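Local coordinates for protein papain-like protease (Human betacoronavirus 2c EMC/2012, PDB 4RNA) that probably cleaves the viral polyprotein as a cysteine protease of the papain-like family, and, as in related coronavirus enzymes, probably also removes ubiquitin, at residues 15-20 with 53-58; 32-37 with 81-86; 90-95 with 160-165. One frame throughout, in Å; residues are numbered along the deposited sequence.

Contacts 1 and 2 share the amino-terminal five-stranded sheet, where strands 55-58 and 35-37 are neighbours; their centres lie about 13 Å apart, and Tyr57 O receives a probable hydrogen bond from Phe36 N at 2.8 Å. Contact 1 is partly buried and pairs an aromatic ring with a hydroxyl and an arginine with a leucine. Contact 2 is buried and largely aromatic, fastening that sheet to helix 81-92. Contact 3, also partly buried, uses the other end of the same helix and packs a loop phenylalanine against an alanine and a tryptophan, about 16 Å from contact 2 between centres. All three also touch the second subunit.

Contact 1 (15-20 with 53-58); sequences VNFRTV and GHSLYL
Arg18 reaches Leu58 through the tip of its side chain, while the neighbouring Phe17 turns its ring to Ser55. From CB, Arg18 starts with CG between the backbone N and the carbonyl carbon (chi1 62°), then runs extended through CG and CD to NE, and none of these aliphatic carbons comes within 4.2 Å of segment 53-58. NE forms a salt bridge with Glu66 OE2. At the end of the chain, Arg18 NH2 lies 3.4 Å from Leu58 CD2, the methyl sitting at the edge of the guanidinium, near its plane. The same arginine makes a cation-pi contact with Tyr226 of the second subunit.

Phe17 CE2 comes 3.3 Å from Ser55 OG and its CD2 is 3.7 Å from the same oxygen, an oblique approach to the ring. Phe17 also rests on Thr11 of strand 5-11, which lies between strands 18-23 and 55-58 in the sheet; the closest alpha carbons, those of Phe17 and Ser55, are accordingly 8.1 Å apart. This five-stranded mixed sheet is consistent with the beta-grasp of the amino-terminal ubiquitin-like domain of coronavirus papain-like proteases.

With no hydrogen bond passing between the segments, side chains bridge the intervening strand by van der Waals contact. The arginine's charge is met by Glu66 and the second subunit's ring, which probably lets its tip lie against an apolar leucine at little cost.

Contact 2 (32-37 with 81-86); sequences LGCVFF and FLHRFY
Segment 32-37, whose last three residues form strand 35-37, faces the first turns of helix 81-92 at a distance that only side chains bridge, with alpha carbons 8.0 Å apart at Cys34 and His83 and 7.6 Å apart at Phe36 and Tyr86. Phe36 is the centre of an aromatic cluster with His83 and Tyr86. Tyr86 CB sits over the middle of its ring, 3.6 Å from the centroid and 11° off the normal, a CH-pi contact. The tyrosine ring then presents an edge to the same face: Tyr86 CD2 lies 3.4 Å from Phe36 CD1 in an edge-to-face pair with planes at 64°. It is the turn of Tyr86 CG away from its carbonyl carbon, to the anti position (chi1 -66°), that brings CD2 to that face. Leu82 O, one helical turn back, lies above one face of the tyrosine ring.

His83 takes up the rim of the phenylalanine. Its CD2 approaches Phe36 CZ at 3.5 Å, close to the plane of the Phe36 ring, while the two rings as a whole are set obliquely to each other. Cys34 borders the cluster: its SG comes 3.7 Å from His83 CD2, at the edge of the imidazole, as a sulfur-aromatic contact. No hydrogen bond joins the segments.

Tyr86 OH bonds instead to Leu58 O on strand 55-58, so the helix grips two neighbouring strands. Asp41 of strand 40-41 touches Phe36 and His83, whereas Phe81 and Phe85 turn to helix 148-158. Helix 81-92 thus lies between the amino-terminal sheet and helix 148-158, joining the probable ubiquitin-like domain to the helical thumb.

Contact 3 (90-95 with 160-165); sequences AAVHGW and CTFGAP
Trp95 N donates to Val92 O at 2.8 Å, closing the type I turn from Val92 to Trp95 and bringing the indole to Phe162. Trp95 NE1 is also engaged, hydrogen-bonded to Asp110 OD2. Across the contact Phe162 enters with its ring between Ala91 and the tryptophan; CG lies anti to the backbone N (chi1 -174°), extending the ring from the loop toward the helix end.

The methyl of Ala91 covers one face of that ring. Its CB stands 3.8 Å from the Phe162 centroid and 18° off the normal, a CH-pi contact displaced toward the CE1 side, where the closest approach is 3.6 Å from Ala91 CB to Phe162 CE1. Trp95 meets the same corner: CZ2 comes 3.3 Å from Phe162 CE1, and NE1 is 3.8 Å from Phe162 CZ. The six-membered ring of the indole and the phenyl ring are nearly parallel, with planes at 20°, but are slid so far apart that they scarcely overlap, their centroids being 5.4 Å apart. Val92 lies farther off and turns to Thr148 and Met155 of helix 148-158.

Phe162 sits in the type II turn from Thr161 to Ala164, closed by a bond from Ala164 N to Thr161 O at 3.1 Å. Gly163 O accepts a hydrogen bond from Asn111 ND2, so both segments hold the 109-112 loop, which leads to modified Cys113 just before helix 115-122. The Trp95 side chain is also about 4 Å from a bound phosphate ion, probably from the crystallisation liquor. This apolar junction of helix end and loop belongs to the helical thumb of the papain-like protease fold.

Contact 1 (15-20 with 53-58)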
# COMPACT_ATOMS: atom_id res chain seq x y z
N VAL A 15 1.84 -7.84 -24.59
CA VAL A 15 1.22 -7.35 -25.82
C VAL A 15 2.17 -6.57 -26.76
O VAL A 15 2.14 -6.77 -27.99
CB VAL A 15 0.06 -6.41 -25.47
CG1 VAL A 15 -0.56 -5.78 -26.74
CG2 VAL A 15 -1.00 -7.25 -24.74
N ASN A 16 2.96 -5.66 -26.19
CA ASN A 16 3.91 -4.82 -26.93
C ASN A 16 5.34 -5.29 -26.67
O ASN A 16 5.71 -5.58 -25.51
CB ASN A 16 3.74 -3.36 -26.55
CG ASN A 16 2.36 -2.87 -26.82
OD1 ASN A 16 2.08 -2.42 -27.93
ND2 ASN A 16 1.49 -2.89 -25.79
N PHE A 17 6.09 -5.45 -27.77
CA PHE A 17 7.43 -6.05 -27.74
C PHE A 17 8.41 -5.17 -28.49
O PHE A 17 8.05 -4.56 -29.51
CB PHE A 17 7.46 -7.48 -28.30
CG PHE A 17 6.63 -8.44 -27.52
CD1 PHE A 17 5.27 -8.53 -27.72
CD2 PHE A 17 7.22 -9.31 -26.55
CE1 PHE A 17 4.47 -9.40 -27.02
CE2 PHE A 17 6.40 -10.20 -25.85
CZ PHE A 17 5.05 -10.25 -26.06
N ARG A 18 9.60 -5.01 -27.94
CA ARG A 18 10.70 -4.40 -28.68
C ARG A 18 11.81 -5.34 -28.80
O ARG A 18 12.09 -6.17 -27.84
CB ARG A 18 11.20 -3.06 -28.11
CG ARG A 18 11.75 -3.14 -26.74
CD ARG A 18 12.48 -1.87 -26.31
NE ARG A 18 12.66 -1.92 -24.85
CZ ARG A 18 13.77 -1.68 -24.19
NH1 ARG A 18 14.88 -1.37 -24.84
NH2 ARG A 18 13.76 -1.73 -22.86
N THR A 19 12.44 -5.26 -29.97
CA THR A 19 13.58 -6.11 -30.22
C THR A 19 14.86 -5.46 -29.71
O THR A 19 15.19 -4.35 -30.03
CB THR A 19 13.76 -6.51 -31.69
OG1 THR A 19 12.54 -7.11 -32.13
CG2 THR A 19 14.98 -7.53 -31.79
N VAL A 20 15.61 -6.21 -28.90
CA VAL A 20 16.86 -5.67 -28.36
C VAL A 20 17.95 -6.67 -28.73
O VAL A 20 17.75 -7.88 -28.57
CB VAL A 20 16.77 -5.46 -26.81
CG1 VAL A 20 18.12 -4.99 -26.25
CG2 VAL A 20 15.68 -4.41 -26.50
N GLY A 53 15.79 -14.98 -29.88
CA GLY A 53 14.40 -15.05 -30.28
C GLY A 53 13.33 -15.18 -29.21
O GLY A 53 12.15 -15.11 -29.53
N HIS A 54 13.72 -15.39 -27.95
CA HIS A 54 12.76 -15.46 -26.82
C HIS A 54 12.31 -14.10 -26.30
O HIS A 54 12.95 -13.05 -26.56
CB HIS A 54 13.34 -16.26 -25.67
CG HIS A 54 13.32 -17.73 -25.91
ND1 HIS A 54 12.34 -18.53 -25.43
CD2 HIS A 54 14.19 -18.55 -26.63
CE1 HIS A 54 12.58 -19.81 -25.80
NE2 HIS A 54 13.71 -19.82 -26.54
N SER A 55 11.18 -14.13 -25.59
CA SER A 55 10.55 -12.97 -24.93
C SER A 55 11.04 -12.77 -23.51
O SER A 55 11.04 -13.71 -22.76
CB SER A 55 9.04 -13.17 -24.87
OG SER A 55 8.52 -12.69 -26.08
N LEU A 56 11.41 -11.53 -23.15
CA LEU A 56 11.82 -11.22 -21.78
C LEU A 56 10.91 -10.22 -21.14
O LEU A 56 10.45 -9.25 -21.79
CB LEU A 56 13.26 -10.69 -21.71
CG LEU A 56 14.39 -11.62 -22.13
CD1 LEU A 56 15.67 -10.79 -22.04
CD2 LEU A 56 14.45 -12.90 -21.24
N TYR A 57 10.66 -10.44 -19.84
CA TYR A 57 9.82 -9.51 -19.08
C TYR A 57 10.66 -8.48 -18.38
O TYR A 57 11.38 -8.78 -17.51
CB TYR A 57 8.93 -10.28 -18.09
CG TYR A 57 7.68 -10.61 -18.78
CD1 TYR A 57 7.58 -11.77 -19.55
CD2 TYR A 57 6.61 -9.71 -18.75
CE1 TYR A 57 6.41 -12.04 -20.26
CE2 TYR A 57 5.43 -9.99 -19.42
CZ TYR A 57 5.36 -11.13 -20.19
OH TYR A 57 4.17 -11.35 -20.84
N LEU A 58 10.63 -7.23 -18.80
CA LEU A 58 11.51 -6.20 -18.19
C LEU A 58 10.84 -5.59 -16.94
O LEU A 58 9.62 -5.32 -16.95
CB LEU A 58 11.81 -5.08 -19.20
CG LEU A 58 12.79 -3.96 -18.74
CD1 LEU A 58 14.24 -4.45 -18.41
CD2 LEU A 58 12.85 -2.95 -19.87

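Contact 2 (32-37 with 81-86)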
# COMPACT_ATOMS: atom_id res chain seq x y z
N LEU A 32 20.65 -4.19 -20.08
CA LEU A 32 19.19 -3.93 -20.28
C LEU A 32 18.50 -3.51 -18.98
O LEU A 32 17.92 -2.45 -18.87
CB LEU A 32 18.57 -5.19 -20.87
CG LEU A 32 17.15 -5.32 -21.33
CD1 LEU A 32 16.83 -4.22 -22.37
CD2 LEU A 32 16.94 -6.78 -21.86
N GLY A 33 18.56 -4.35 -17.95
CA GLY A 33 17.91 -3.96 -16.69
C GLY A 33 17.49 -5.23 -16.01
O GLY A 33 18.01 -6.30 -16.39
N CYS A 34 16.57 -5.13 -15.05
CA CYS A 34 16.05 -6.26 -14.29
C CYS A 34 15.07 -7.01 -15.20
O CYS A 34 14.09 -6.43 -15.66
CB CYS A 34 15.30 -5.78 -13.04
SG CYS A 34 14.63 -7.21 -12.14
N VAL A 35 15.35 -8.29 -15.43
CA VAL A 35 14.54 -9.03 -16.42
C VAL A 35 14.14 -10.39 -15.87
O VAL A 35 14.94 -11.09 -15.21
CB VAL A 35 15.29 -9.25 -17.78
CG1 VAL A 35 15.33 -8.00 -18.63
CG2 VAL A 35 16.69 -9.77 -17.51
N PHE A 36 12.92 -10.78 -16.20
CA PHE A 36 12.45 -12.12 -15.75
C PHE A 36 12.23 -12.96 -16.99
O PHE A 36 11.77 -12.46 -18.04
CB PHE A 36 11.10 -12.00 -15.03
CG PHE A 36 11.22 -11.54 -13.60
CD1 PHE A 36 11.70 -10.29 -13.32
CD2 PHE A 36 10.96 -12.44 -12.53
CE1 PHE A 36 11.84 -9.85 -12.00
CE2 PHE A 36 11.08 -12.02 -11.21
CZ PHE A 36 11.55 -10.73 -10.95
N PHE A 37 12.47 -14.26 -16.85
CA PHE A 37 12.16 -15.22 -17.90
C PHE A 37 11.58 -16.46 -17.26
O PHE A 37 12.18 -17.06 -16.34
CB PHE A 37 13.43 -15.61 -18.67
CG PHE A 37 13.21 -16.69 -19.70
CD1 PHE A 37 12.66 -16.39 -20.95
CD2 PHE A 37 13.56 -18.02 -19.43
CE1 PHE A 37 12.45 -17.39 -21.91
CE2 PHE A 37 13.35 -19.02 -20.37
CZ PHE A 37 12.80 -18.71 -21.62
N PHE A 81 6.80 -1.99 -8.56
CA PHE A 81 5.58 -2.84 -8.73
C PHE A 81 5.81 -4.04 -9.68
O PHE A 81 5.35 -5.15 -9.39
CB PHE A 81 4.47 -1.97 -9.36
CG PHE A 81 3.21 -2.79 -9.72
CD1 PHE A 81 3.08 -3.38 -10.97
CD2 PHE A 81 2.19 -3.02 -8.76
CE1 PHE A 81 1.93 -4.14 -11.30
CE2 PHE A 81 1.02 -3.75 -9.08
CZ PHE A 81 0.92 -4.36 -10.34
N LEU A 82 6.53 -3.85 -10.81
CA LEU A 82 6.75 -5.03 -11.68
C LEU A 82 7.58 -6.06 -10.98
O LEU A 82 7.24 -7.27 -11.09
CB LEU A 82 7.44 -4.75 -12.98
CG LEU A 82 6.52 -4.00 -13.95
CD1 LEU A 82 7.16 -3.36 -15.24
CD2 LEU A 82 5.28 -4.86 -14.28
N HIS A 83 8.68 -5.60 -10.37
CA HIS A 83 9.52 -6.64 -9.68
C HIS A 83 8.69 -7.38 -8.69
O HIS A 83 8.88 -8.64 -8.45
CB HIS A 83 10.76 -6.06 -8.98
CG HIS A 83 11.68 -7.17 -8.42
ND1 HIS A 83 11.59 -7.62 -7.14
CD2 HIS A 83 12.66 -7.96 -9.04
CE1 HIS A 83 12.48 -8.64 -6.95
NE2 HIS A 83 13.14 -8.84 -8.11
N ARG A 84 7.92 -6.64 -7.91
CA ARG A 84 7.09 -7.35 -6.87
C ARG A 84 6.01 -8.29 -7.44
O ARG A 84 5.88 -9.41 -7.02
CB ARG A 84 6.50 -6.36 -5.85
CG ARG A 84 7.58 -5.65 -5.00
CD ARG A 84 6.99 -4.62 -3.98
NE ARG A 84 6.19 -3.55 -4.64
CZ ARG A 84 4.86 -3.48 -4.64
NH1 ARG A 84 4.11 -4.47 -4.12
NH2 ARG A 84 4.26 -2.47 -5.29
N PHE A 85 5.29 -7.84 -8.45
CA PHE A 85 4.30 -8.67 -9.11
C PHE A 85 4.93 -9.93 -9.75
O PHE A 85 4.42 -11.05 -9.54
CB PHE A 85 3.53 -7.80 -10.19
CG PHE A 85 2.65 -8.63 -11.07
CD1 PHE A 85 1.71 -9.50 -10.49
CD2 PHE A 85 2.73 -8.55 -12.46
CE1 PHE A 85 0.90 -10.28 -11.28
CE2 PHE A 85 1.90 -9.32 -13.28
CZ PHE A 85 0.98 -10.19 -12.68
N TYR A 86 6.11 -9.79 -10.38
CA TYR A 86 6.62 -10.91 -11.09
C TYR A 86 7.09 -11.87 -10.04
O TYR A 86 6.82 -13.03 -10.23
CB TYR A 86 7.84 -10.62 -11.99
CG TYR A 86 7.58 -9.68 -13.21
CD1 TYR A 86 6.31 -9.58 -13.78
CD2 TYR A 86 8.63 -8.98 -13.78
CE1 TYR A 86 6.08 -8.73 -14.87
CE2 TYR A 86 8.41 -8.13 -14.89
CZ TYR A 86 7.13 -8.03 -15.41
OH TYR A 86 6.97 -7.14 -16.49

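Contact 3 (90-95 with 160-165)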
# COMPACT_ATOMS: atom_id res chain seq x y z
N ALA A 90 5.47 -15.86 -9.34
CA ALA A 90 6.33 -17.04 -9.13
C ALA A 90 6.00 -17.74 -7.80
O ALA A 90 5.78 -18.95 -7.77
CB ALA A 90 7.81 -16.66 -9.21
N ALA A 91 5.97 -17.00 -6.70
CA ALA A 91 5.69 -17.60 -5.39
C ALA A 91 4.24 -18.12 -5.26
O ALA A 91 4.03 -19.22 -4.78
CB ALA A 91 5.99 -16.61 -4.27
N VAL A 92 3.24 -17.37 -5.69
CA VAL A 92 1.86 -17.81 -5.39
C VAL A 92 1.51 -19.07 -6.23
O VAL A 92 0.55 -19.81 -5.94
CB VAL A 92 0.78 -16.70 -5.43
CG1 VAL A 92 1.13 -15.45 -4.63
CG2 VAL A 92 0.37 -16.36 -6.82
N HIS A 93 2.33 -19.35 -7.24
CA HIS A 93 2.16 -20.53 -8.09
C HIS A 93 2.19 -21.83 -7.36
O HIS A 93 1.54 -22.78 -7.76
CB HIS A 93 3.20 -20.55 -9.22
CG HIS A 93 2.57 -20.65 -10.56
ND1 HIS A 93 2.74 -19.69 -11.50
CD2 HIS A 93 1.67 -21.56 -11.07
CE1 HIS A 93 2.00 -20.01 -12.58
NE2 HIS A 93 1.34 -21.16 -12.31
N GLY A 94 2.93 -21.89 -6.27
CA GLY A 94 2.91 -23.09 -5.45
C GLY A 94 1.77 -23.14 -4.42
O GLY A 94 1.78 -23.95 -3.52
N TRP A 95 0.79 -22.24 -4.51
CA TRP A 95 -0.35 -22.38 -3.63
C TRP A 95 -1.42 -23.26 -4.27
O TRP A 95 -1.33 -23.56 -5.46
CB TRP A 95 -0.90 -20.97 -3.32
CG TRP A 95 -0.06 -20.20 -2.31
CD1 TRP A 95 1.02 -20.66 -1.55
CD2 TRP A 95 -0.28 -18.82 -1.90
NE1 TRP A 95 1.49 -19.65 -0.71
CE2 TRP A 95 0.75 -18.51 -0.89
CE3 TRP A 95 -1.20 -17.82 -2.28
CZ2 TRP A 95 0.83 -17.25 -0.26
CZ3 TRP A 95 -1.11 -16.56 -1.64
CH2 TRP A 95 -0.13 -16.29 -0.66
N CYS A 160 1.34 -6.52 -0.03
CA CYS A 160 1.50 -7.68 0.85
C CYS A 160 2.87 -8.26 0.65
O CYS A 160 3.40 -8.30 -0.48
CB CYS A 160 0.38 -8.73 0.60
SG CYS A 160 -1.24 -7.92 0.51
N THR A 161 3.44 -8.72 1.74
CA THR A 161 4.78 -9.28 1.74
C THR A 161 4.47 -10.74 1.85
O THR A 161 3.72 -11.15 2.75
CB THR A 161 5.62 -8.79 2.97
OG1 THR A 161 5.56 -7.35 3.11
CG2 THR A 161 7.03 -9.18 2.84
N PHE A 162 4.97 -11.52 0.90
CA PHE A 162 4.76 -12.93 0.88
C PHE A 162 5.20 -13.52 2.22
O PHE A 162 6.34 -13.30 2.68
CB PHE A 162 5.55 -13.55 -0.28
CG PHE A 162 5.27 -15.02 -0.46
CD1 PHE A 162 4.15 -15.45 -1.18
CD2 PHE A 162 6.11 -15.97 0.08
CE1 PHE A 162 3.90 -16.80 -1.35
CE2 PHE A 162 5.85 -17.32 -0.09
CZ PHE A 162 4.74 -17.74 -0.80
N GLY A 163 4.28 -14.26 2.86
CA GLY A 163 4.54 -15.00 4.09
C GLY A 163 4.19 -14.21 5.35
O GLY A 163 4.24 -14.74 6.44
N ALA A 164 3.78 -12.96 5.21
CA ALA A 164 3.41 -12.16 6.35
C ALA A 164 1.90 -12.08 6.48
O ALA A 164 1.21 -11.92 5.45
CB ALA A 164 3.95 -10.74 6.16
N PRO A 165 1.38 -12.07 7.71
CA PRO A 165 -0.09 -11.89 7.87
C PRO A 165 -0.46 -10.48 7.45
O PRO A 165 0.42 -9.66 7.32
CB PRO A 165 -0.32 -12.07 9.37
CG PRO A 165 1.03 -11.79 9.99
CD PRO A 165 2.07 -12.24 9.01